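PDB 1O9G: 23S rRNA (guanine(2535)-N(1))-methyltransferase from Streptomyces viridochromogenes, which methylates N1 of guanine-2535 in 23S ribosomal RNA with S-adenosyl-L-methionine as donor and thereby confers resistance to the orthosomycin antibiotic avilamycin. Local coordinates for residues Ala36-Ile39 / Phe40-Leu44; Leu110-Arg113 / Glu114-Glu117; Ala127-Ala130 / Ala131-Arg135. The protein carries 3 engineered substitutions. All coordinates share one frame; numbering follows the deposited sequence.

Interaction 1 (Ala36-Ile39 / Phe40-Leu44); sequences ATEI and FQRAL
Glu38 OE2 accepts from the guanidinium of Arg42, one helical turn on, and from the backbone N of Arg5 near the start of the chain. The main arm of the salt bridge is Arg42 NE to Glu38 OE2, 2.7 Å long and nearly straight. OE2 lies in the guanidinium plane at its edge and receives NE from the anti side of the carboxylate, whose plane is turned 66° from that of the guanidinium. A second, weak bond of 3.1 Å joins Arg42 NH2 to the same Glu38 OE2. Glu38 gets there by a bend at chi2 (71°), which folds its carboxylate toward an arginine chain extended from CG to NE. Both ends of the salt bridge have further partners: Glu38 OE1 is held by the backbone N atoms of His6 and Ala7, while Arg42 NH1 makes a salt bridge to Glu228, with the like charge of Arg5 NH2 close by.

Both residues belong to helix 33-45, which in this Rossmann-like methyltransferase lies against the central sheet: Ile39 and Phe40 rest on Leu173 of strand 171-175, and Ala43 on Val171. Ordinary i to i+4 backbone bonds run throughout, such as Phe40 N to Ala36 O.

Thr37 and Gln41 run alongside each other in one direction. Gln41 NE2 donates to Thr37 OG1 over 2.9 Å, with the hydroxyl close to the amide plane; the same OG1 is also hydrogen-bonded to His73 NE2. The Phe40 ring meets the ring of His73 and packs on Leu69 of helix 64-72.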
ATOM      1  N   ALA A  36       2.203  -3.308   7.986  1.00 15.43           N
ATOM      2  CA  ALA A  36       1.610  -3.425   6.639  1.00 14.50           C
ATOM      3  C   ALA A  36       1.025  -4.809   6.407  1.00 14.37           C
ATOM      4  O   ALA A  36      -0.122  -4.952   5.956  1.00 14.04           O
ATOM      5  CB  ALA A  36       2.627  -3.112   5.571  1.00 14.87           C
ATOM      6  N   THR A  37       1.792  -5.829   6.738  1.00 15.24           N
ATOM      7  CA  THR A  37       1.347  -7.198   6.486  1.00 15.34           C
ATOM      8  C   THR A  37       0.208  -7.582   7.452  1.00 15.84           C
ATOM      9  O   THR A  37      -0.699  -8.293   7.067  1.00 16.19           O
ATOM     10  CB  THR A  37       2.516  -8.167   6.499  1.00 17.37           C
ATOM     11  OG1 THR A  37       2.037  -9.462   6.128  1.00 20.93           O
ATOM     12  CG2 THR A  37       3.117  -8.331   7.845  1.00 18.41           C
ATOM     13  N   GLU A  38       0.217  -7.050   8.672  1.00 15.96           N
ATOM     14  CA  GLU A  38      -0.862  -7.287   9.629  1.00 16.21           C
ATOM     15  C   GLU A  38      -2.181  -6.726   9.099  1.00 14.97           C
ATOM     16  O   GLU A  38      -3.196  -7.402   9.107  1.00 16.58           O
ATOM     17  CB  GLU A  38      -0.525  -6.674  10.994  1.00 18.61           C
ATOM     18  CG  GLU A  38      -1.615  -6.814  12.052  1.00 19.79           C
ATOM     19  CD  GLU A  38      -1.805  -8.226  12.585  1.00 21.71           C
ATOM     20  OE1 GLU A  38      -0.915  -9.077  12.418  1.00 22.92           O
ATOM     21  OE2 GLU A  38      -2.858  -8.486  13.209  1.00 25.14           O
ATOM     22  N   ILE A  39      -2.172  -5.491   8.634  1.00 14.33           N
ATOM     23  CA  ILE A  39      -3.383  -4.851   8.161  1.00 14.32           C
ATOM     24  C   ILE A  39      -3.881  -5.607   6.917  1.00 13.48           C
ATOM     25  O   ILE A  39      -5.071  -5.886   6.801  1.00 14.99           O
ATOM     26  CB  ILE A  39      -3.166  -3.340   7.850  1.00 14.01           C
ATOM     27  CG1 ILE A  39      -2.805  -2.556   9.110  1.00 15.80           C
ATOM     28  CG2 ILE A  39      -4.407  -2.780   7.196  1.00 13.98           C
ATOM     29  CD1 ILE A  39      -2.280  -1.152   8.856  1.00 16.09           C
ATOM     30  N   PHE A  40      -2.978  -5.898   5.984  1.00 13.08           N
ATOM     31  CA  PHE A  40      -3.364  -6.563   4.744  1.00 13.53           C
ATOM     32  C   PHE A  40      -3.995  -7.932   5.030  1.00 13.24           C
ATOM     33  O   PHE A  40      -5.028  -8.290   4.455  1.00 13.91           O
ATOM     34  CB  PHE A  40      -2.170  -6.691   3.783  1.00 14.23           C
ATOM     35  CG  PHE A  40      -2.497  -7.367   2.498  1.00 15.46           C
ATOM     36  CD1 PHE A  40      -3.310  -6.751   1.581  1.00 16.08           C
ATOM     37  CD2 PHE A  40      -2.014  -8.636   2.214  1.00 16.42           C
ATOM     38  CE1 PHE A  40      -3.620  -7.360   0.402  1.00 17.21           C
ATOM     39  CE2 PHE A  40      -2.310  -9.252   1.031  1.00 18.54           C
ATOM     40  CZ  PHE A  40      -3.117  -8.622   0.124  1.00 18.28           C
ATOM     41  N   GLN A  41      -3.386  -8.694   5.931  1.00 14.58           N
ATOM     42  CA  GLN A  41      -3.913 -10.011   6.283  1.00 15.68           C
ATOM     43  C   GLN A  41      -5.262  -9.919   7.000  1.00 15.22           C
ATOM     44  O   GLN A  41      -6.130 -10.745   6.776  1.00 17.16           O
ATOM     45  CB  GLN A  41      -2.879 -10.818   7.070  1.00 16.93           C
ATOM     46  CG  GLN A  41      -1.673 -11.189   6.224  1.00 17.97           C
ATOM     47  CD  GLN A  41      -0.724 -12.093   6.949  1.00 22.25           C
ATOM     48  OE1 GLN A  41      -1.096 -13.219   7.284  1.00 26.06           O
ATOM     49  NE2 GLN A  41       0.472 -11.603   7.241  1.00 24.92           N
ATOM     50  N   ARG A  42      -5.459  -8.882   7.816  1.00 15.08           N
ATOM     51  CA  ARG A  42      -6.759  -8.649   8.422  1.00 15.38           C
ATOM     52  C   ARG A  42      -7.822  -8.353   7.357  1.00 14.90           C
ATOM     53  O   ARG A  42      -8.967  -8.787   7.470  1.00 16.21           O
ATOM     54  CB  ARG A  42      -6.726  -7.507   9.457  1.00 16.41           C
ATOM     55  CG  ARG A  42      -6.033  -7.909  10.755  1.00 17.87           C
ATOM     56  CD  ARG A  42      -5.878  -6.767  11.729  1.00 20.04           C
ATOM     57  NE  ARG A  42      -5.207  -7.146  12.974  1.00 21.22           N
ATOM     58  CZ  ARG A  42      -5.631  -6.843  14.189  1.00 24.10           C
ATOM     59  NH1 ARG A  42      -6.774  -6.209  14.390  1.00 24.88           N
ATOM     60  NH2 ARG A  42      -4.894  -7.191  15.227  1.00 27.66           N
ATOM     61  N   ALA A  43      -7.461  -7.590   6.345  1.00 14.42           N
ATOM     62  CA  ALA A  43      -8.390  -7.304   5.277  1.00 14.55           C
ATOM     63  C   ALA A  43      -8.743  -8.572   4.505  1.00 15.12           C
ATOM     64  O   ALA A  43      -9.909  -8.829   4.192  1.00 16.34           O
ATOM     65  CB  ALA A  43      -7.819  -6.255   4.359  1.00 14.77           C
ATOM     66  N   LEU A  44      -7.738  -9.370   4.157  1.00 15.02           N
ATOM     67  CA  LEU A  44      -7.993 -10.618   3.441  1.00 16.39           C
ATOM     68  C   LEU A  44      -8.949 -11.497   4.241  1.00 16.85           C
ATOM     69  O   LEU A  44      -9.772 -12.195   3.649  1.00 18.20           O
ATOM     70  CB  LEU A  44      -6.700 -11.397   3.210  1.00 18.35           C
ATOM     71  CG  LEU A  44      -5.679 -10.852   2.212  1.00 19.63           C
ATOM     72  CD1 LEU A  44      -4.498 -11.827   2.130  1.00 22.73           C
ATOM     73  CD2 LEU A  44      -6.306 -10.638   0.874  1.00 21.41           C
TER

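Interaction 2 (Leu110-Arg113 / Glu114-Glu117); sequences LERR and EQSE
The guanidinium of Arg112 and the amide of Gln115 meet edge to edge, nearly coplanar, with 29° between their planes. Arg112 NH1 donates to Gln115 OE1 over 2.9 Å in an almost straight bond, and the oxygen lies near the guanidinium plane. At the amide the approach is from the flank of the carbonyl, with a C=O...N angle of 124° and the donor somewhat tilted from the carbonyl plane. The arginine reaches its i+3 partner by bending at chi2 (-54°), which also brings Arg112 CD to 3.2 Å from Gln115 OE1. Gln115, extended beyond CG, runs back along the helix, Gln115 CG passing 3.3 Å from Glu111 O. The other terminal nitrogen, Arg112 NH2, bonds to the backbone O of Val20.

On the outer side of helix 102-119, Leu110 and Glu114 cross, their side chains meeting at 4.1 Å between Leu110 CG and Glu114 CD. The carboxylate of Glu111 is directed to Arg108 in a salt bridge, and Arg113 is paired with Glu109, so both carry their charges back toward the preceding turn. Backbone bonds such as Ser116 N to Arg112 O, 2.9 Å, continue the alpha-helical pattern. A water donates to Arg113 O; its approach to Glu117 OE2 is too short to be sound, so a bridge between the two remains doubtful.

Helix 102-119 packs against helix 122-140, with Gln115 on Tyr124 and Ser116 on Leu125. With Gln115 OE1 and Val20 O both neutral acceptors, the two bonds orient the Arg112 guanidinium but probably do not offset its positive charge, and the like-charged Arg108 NH2 lies close to Arg112 NH2.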
ATOM      1  N   LEU A 110      21.633  -4.295 -10.404  1.00 17.97           N
ATOM      2  CA  LEU A 110      22.766  -3.872 -11.221  1.00 20.28           C
ATOM      3  C   LEU A 110      23.201  -2.488 -10.782  1.00 18.53           C
ATOM      4  O   LEU A 110      24.396  -2.224 -10.678  1.00 18.81           O
ATOM      5  CB  LEU A 110      22.439  -3.894 -12.710  1.00 23.15           C
ATOM      6  CG  LEU A 110      23.486  -3.435 -13.703  1.00 28.40           C
ATOM      7  CD1 LEU A 110      24.776  -4.233 -13.555  1.00 32.96           C
ATOM      8  CD2 LEU A 110      22.893  -3.586 -15.096  1.00 32.82           C
ATOM      9  N   GLU A 111      22.258  -1.587 -10.548  1.00 17.12           N
ATOM     10  CA  GLU A 111      22.570  -0.242 -10.079  1.00 17.95           C
ATOM     11  C   GLU A 111      23.386  -0.287  -8.788  1.00 15.50           C
ATOM     12  O   GLU A 111      24.381   0.422  -8.645  1.00 15.96           O
ATOM     13  CB  GLU A 111      21.303   0.590  -9.850  1.00 18.14           C
ATOM     14  CG  GLU A 111      21.565   1.973  -9.277  1.00 21.26           C
ATOM     15  CD  GLU A 111      20.312   2.829  -9.106  1.00 27.26           C
ATOM     16  OE1 GLU A 111      19.265   2.311  -8.650  1.00 28.57           O
ATOM     17  OE2 GLU A 111      20.374   4.028  -9.430  1.00 36.48           O
ATOM     18  N   ARG A 112      22.940  -1.111  -7.843  1.00 14.54           N
ATOM     19  CA  ARG A 112      23.611  -1.274  -6.558  1.00 14.16           C
ATOM     20  C   ARG A 112      25.016  -1.863  -6.735  1.00 14.79           C
ATOM     21  O   ARG A 112      25.959  -1.436  -6.067  1.00 13.95           O
ATOM     22  CB  ARG A 112      22.794  -2.142  -5.609  1.00 13.86           C
ATOM     23  CG  ARG A 112      21.551  -1.467  -5.072  1.00 15.46           C
ATOM     24  CD  ARG A 112      21.837  -0.142  -4.434  1.00 15.44           C
ATOM     25  NE  ARG A 112      20.811   0.335  -3.523  1.00 17.23           N
ATOM     26  CZ  ARG A 112      20.764   1.577  -3.061  1.00 19.60           C
ATOM     27  NH1 ARG A 112      21.616   2.490  -3.494  1.00 21.28           N
ATOM     28  NH2 ARG A 112      19.845   1.923  -2.179  1.00 21.25           N
ATOM     29  N   ARG A 113      25.165  -2.851  -7.603  1.00 14.45           N
ATOM     30  CA  ARG A 113      26.486  -3.420  -7.892  1.00 16.65           C
ATOM     31  C   ARG A 113      27.424  -2.407  -8.506  1.00 17.18           C
ATOM     32  O   ARG A 113      28.614  -2.367  -8.144  1.00 18.04           O
ATOM     33  CB  ARG A 113      26.384  -4.650  -8.780  1.00 19.24           C
ATOM     34  CG  ARG A 113      25.720  -5.810  -8.095  1.00 21.59           C
ATOM     35  CD  ARG A 113      25.822  -7.122  -8.824  1.00 26.92           C
ATOM     36  NE  ARG A 113      25.021  -8.117  -8.137  1.00 27.62           N
ATOM     37  CZ  ARG A 113      25.385  -8.757  -7.028  1.00 29.56           C
ATOM     38  NH1 ARG A 113      26.564  -8.534  -6.465  1.00 30.13           N
ATOM     39  NH2 ARG A 113      24.546  -9.632  -6.475  1.00 31.87           N
ATOM     40  N   GLU A 114      26.907  -1.562  -9.400  1.00 17.43           N
ATOM     41  CA  GLU A 114      27.710  -0.505  -9.989  1.00 18.75           C
ATOM     42  C   GLU A 114      28.143   0.508  -8.904  1.00 16.88           C
ATOM     43  O   GLU A 114      29.283   0.961  -8.896  1.00 17.19           O
ATOM     44  CB  GLU A 114      26.991   0.180 -11.145  1.00 20.76           C
ATOM     45  CG  GLU A 114      26.845  -0.710 -12.376  1.00 28.87           C
ATOM     46  CD  GLU A 114      25.956  -0.115 -13.460  1.00 37.53           C
ATOM     47  OE1 GLU A 114      24.958   0.587 -13.136  1.00 40.84           O
ATOM     48  OE2 GLU A 114      26.240  -0.372 -14.653  1.00 46.01           O
ATOM     49  N   GLN A 115      27.242   0.855  -7.999  1.00 15.16           N
ATOM     50  CA  GLN A 115      27.548   1.756  -6.898  1.00 14.55           C
ATOM     51  C   GLN A 115      28.601   1.157  -5.972  1.00 14.72           C
ATOM     52  O   GLN A 115      29.468   1.873  -5.468  1.00 13.67           O
ATOM     53  CB  GLN A 115      26.277   2.108  -6.121  1.00 14.70           C
ATOM     54  CG  GLN A 115      25.355   3.050  -6.866  1.00 17.86           C
ATOM     55  CD  GLN A 115      24.016   3.217  -6.186  1.00 19.34           C
ATOM     56  OE1 GLN A 115      23.488   2.268  -5.647  1.00 18.62           O
ATOM     57  NE2 GLN A 115      23.492   4.434  -6.182  1.00 26.59           N
ATOM     58  N   SER A 116      28.536  -0.150  -5.734  1.00 14.11           N
ATOM     59  CA  SER A 116      29.575  -0.864  -4.995  1.00 14.72           C
ATOM     60  C   SER A 116      30.910  -0.667  -5.645  1.00 15.94           C
ATOM     61  O   SER A 116      31.891  -0.334  -4.970  1.00 15.90           O
ATOM     62  CB  SER A 116      29.282  -2.362  -4.928  1.00 15.58           C
ATOM     63  OG  SER A 116      30.389  -3.093  -4.444  1.00 18.35           O
ATOM     64  N   GLU A 117      30.998  -0.882  -6.942  1.00 17.59           N
ATOM     65  CA  GLU A 117      32.275  -0.800  -7.605  1.00 20.55           C
ATOM     66  C   GLU A 117      32.813   0.605  -7.533  1.00 20.52           C
ATOM     67  O   GLU A 117      34.011   0.809  -7.344  1.00 21.96           O
ATOM     68  CB  GLU A 117      32.209  -1.282  -9.056  1.00 24.11           C
ATOM     69  CG  GLU A 117      31.901  -2.759  -9.208  1.00 28.78           C
ATOM     70  CD  GLU A 117      32.810  -3.705  -8.412  1.00 34.97           C
ATOM     71  OE1 GLU A 117      33.950  -3.346  -8.016  1.00 35.53           O
ATOM     72  OE2 GLU A 117      32.332  -4.849  -8.187  1.00 40.90           O
TER
HETATM   73  O   HOH W   1      29.909  -4.935  -8.083  1.00 36.11           O

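Interaction 3 (Ala127-Ala130 / Ala131-Arg135)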
ATOM      1  N   ALA A 127      22.605  -4.340  -0.350  1.00 15.74           N
ATOM      2  CA  ALA A 127      21.406  -4.022  -1.099  1.00 15.43           C
ATOM      3  C   ALA A 127      21.300  -4.855  -2.378  1.00 15.44           C
ATOM      4  O   ALA A 127      20.214  -5.268  -2.762  1.00 15.49           O
ATOM      5  CB  ALA A 127      21.349  -2.546  -1.428  1.00 15.22           C
ATOM      6  N   ALA A 128      22.410  -5.071  -3.079  1.00 14.68           N
ATOM      7  CA  ALA A 128      22.383  -5.875  -4.300  1.00 16.49           C
ATOM      8  C   ALA A 128      21.907  -7.282  -3.988  1.00 16.59           C
ATOM      9  O   ALA A 128      21.071  -7.789  -4.711  1.00 15.89           O
ATOM     10  CB  ALA A 128      23.744  -5.894  -4.974  1.00 17.67           C
ATOM     11  N   GLN A 129      22.408  -7.900  -2.918  1.00 16.87           N
ATOM     12  CA  GLN A 129      21.981  -9.243  -2.523  1.00 18.89           C
ATOM     13  C   GLN A 129      20.508  -9.272  -2.099  1.00 17.56           C
ATOM     14  O   GLN A 129      19.816 -10.247  -2.369  1.00 19.08           O
ATOM     15  CB  GLN A 129      22.906  -9.837  -1.436  1.00 20.46           C
ATOM     16  CG  GLN A 129      22.898  -9.206  -0.001  1.00 24.35           C
ATOM     17  CD  GLN A 129      23.950  -9.800   0.943  1.00 28.92           C
ATOM     18  OE1 GLN A 129      25.030  -9.228   1.112  1.00 28.66           O
ATOM     19  NE2 GLN A 129      23.641 -10.946   1.558  1.00 29.99           N
ATOM     20  N   ALA A 130      20.034  -8.222  -1.443  1.00 16.22           N
ATOM     21  CA  ALA A 130      18.620  -8.128  -1.080  1.00 16.37           C
ATOM     22  C   ALA A 130      17.757  -8.114  -2.356  1.00 15.89           C
ATOM     23  O   ALA A 130      16.706  -8.750  -2.424  1.00 16.85           O
ATOM     24  CB  ALA A 130      18.351  -6.898  -0.216  1.00 16.22           C
ATOM     25  N   ALA A 131      18.204  -7.398  -3.379  1.00 15.85           N
ATOM     26  CA  ALA A 131      17.442  -7.315  -4.642  1.00 15.51           C
ATOM     27  C   ALA A 131      17.409  -8.673  -5.325  1.00 16.30           C
ATOM     28  O   ALA A 131      16.382  -9.042  -5.882  1.00 17.73           O
ATOM     29  CB  ALA A 131      18.038  -6.274  -5.570  1.00 15.58           C
ATOM     30  N   ARG A 132      18.526  -9.404  -5.282  1.00 17.46           N
ATOM     31  CA  ARG A 132      18.595 -10.749  -5.831  1.00 19.66           C
ATOM     32  C   ARG A 132      17.605 -11.661  -5.105  1.00 19.54           C
ATOM     33  O   ARG A 132      16.858 -12.379  -5.759  1.00 19.93           O
ATOM     34  CB  ARG A 132      20.009 -11.323  -5.718  1.00 21.46           C
ATOM     35  CG  ARG A 132      20.095 -12.801  -6.050  1.00 26.12           C
ATOM     36  CD  ARG A 132      21.475 -13.409  -5.798  1.00 31.62           C
ATOM     37  NE  ARG A 132      21.915 -13.289  -4.397  1.00 36.12           N
ATOM     38  CZ  ARG A 132      21.431 -14.020  -3.383  1.00 40.31           C
ATOM     39  NH1 ARG A 132      20.461 -14.914  -3.579  1.00 42.00           N
ATOM     40  NH2 ARG A 132      21.904 -13.850  -2.150  1.00 41.47           N
ATOM     41  N   ARG A 133      17.586 -11.634  -3.778  1.00 18.90           N
ATOM     42  CA  ARG A 133      16.677 -12.483  -3.013  1.00 19.13           C
ATOM     43  C   ARG A 133      15.207 -12.145  -3.298  1.00 17.95           C
ATOM     44  O   ARG A 133      14.363 -13.057  -3.471  1.00 18.98           O
ATOM     45  CB  ARG A 133      16.944 -12.422  -1.520  1.00 19.90           C
ATOM     46  CG  ARG A 133      18.241 -13.087  -1.070  1.00 23.03           C
ATOM     47  CD  ARG A 133      18.326 -13.193   0.421  1.00 26.74           C
ATOM     48  NE  ARG A 133      18.509 -11.878   1.028  1.00 27.85           N
ATOM     49  CZ  ARG A 133      19.680 -11.315   1.306  1.00 25.22           C
ATOM     50  NH1 ARG A 133      20.826 -11.953   1.111  1.00 29.12           N
ATOM     51  NH2 ARG A 133      19.716 -10.100   1.822  1.00 22.58           N
ATOM     52  N   LEU A 134      14.903 -10.866  -3.389  1.00 16.21           N
ATOM     53  CA  LEU A 134      13.534 -10.439  -3.684  1.00 15.30           C
ATOM     54  C   LEU A 134      13.127 -10.932  -5.067  1.00 15.43           C
ATOM     55  O   LEU A 134      11.976 -11.320  -5.254  1.00 15.65           O
ATOM     56  CB  LEU A 134      13.365  -8.903  -3.562  1.00 14.64           C
ATOM     57  CG  LEU A 134      13.434  -8.340  -2.150  1.00 15.52           C
ATOM     58  CD1 LEU A 134      13.473  -6.805  -2.234  1.00 15.92           C
ATOM     59  CD2 LEU A 134      12.260  -8.822  -1.321  1.00 15.09           C
ATOM     60  N   ARG A 135      14.020 -10.840  -6.042  1.00 15.43           N
ATOM     61  CA  ARG A 135      13.756 -11.348  -7.392  1.00 15.78           C
ATOM     62  C   ARG A 135      13.500 -12.849  -7.391  1.00 17.13           C
ATOM     63  O   ARG A 135      12.580 -13.312  -8.054  1.00 17.25           O
ATOM     64  CB  ARG A 135      14.866 -11.013  -8.373  1.00 17.91           C
ATOM     65  CG  ARG A 135      14.633 -11.522  -9.784  1.00 19.63           C
ATOM     66  CD  ARG A 135      15.678 -11.137 -10.817  1.00 24.19           C
ATOM     67  NE  ARG A 135      17.031 -11.142 -10.287  1.00 26.66           N
ATOM     68  CZ  ARG A 135      17.748 -12.215 -10.019  1.00 32.51           C
ATOM     69  NH1 ARG A 135      17.283 -13.431 -10.277  1.00 35.24           N
ATOM     70  NH2 ARG A 135      18.971 -12.059  -9.517  1.00 32.25           N
TER
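With CG opposite the carbonyl carbon (chi1 -70°) and a turn at chi3 (-70°), Arg133 curls back over the preceding turn and lays its guanidinium beside Gln129. Gln129 itself has CG wedged between its backbone N and carbonyl carbon (chi1 68°), and the two side chains run alongside each other in the same direction. Gln129 CG lies 3.6 Å from Arg133 NH1. Gln129 O stands 3.8 Å above the guanidinium plane of Arg133, over its centre, while also accepting the backbone N of Arg133 at 3.0 Å. A carbonyl oxygen over the face of a cation is probably electrostatically favourable. Arg133 NH2 comes within 4.0 Å of Ala130 CB and makes a salt bridge to Asp15, so an acid in the N-terminal part of the chain holds the folded-back arginine in place.

These residues form the middle of helix 122-140, which pairs with the preceding helix 102-119 at one end of the methyltransferase, away from the central sheet. Its small residues make close faces toward the N-terminal part of the chain as well: Ala127 packs on Val20, and Ala130 on Val21 and Asp15.

Arg132 leaves the backbone differently: its CG lies opposite its own backbone N, where that of Arg133 lies opposite the carbonyl carbon. Gln129 O lies 3.9 Å above the guanidinium plane of Arg132, near the rim, and Arg132 NH1 is salt-bridged to Glu136, one turn further on. Leu134 CG lies 3.3 Å from Ala130 O, the carbonyl that accepts the backbone N of Leu134 at 2.9 Å, and the leucine side chain packs on Leu16.

In the fold
Each contact joins successive turns of one helix, and they are met along the chain in the order interaction 1, interaction 2, interaction 3. Interaction 1 lies on helix 33-45, packed on the mixed sheet, its centre about 10 Å from the centre of the chain. Interactions 2 and 3 lie on the successive helices 102-119 and 122-140, their centres 12 Å apart, and touch directly: Arg112 NE reaches Ala127 CB at 3.6 Å and Arg113 CG reaches Ala128 CB at 3.7 Å. Interaction 1 touches neither, its nearest atoms being about 20 Å from interaction 2 and 13 Å from interaction 3. The methyltransferase thus combines a sheet-bound helix with a helical pair projecting from the Rossmann-like core.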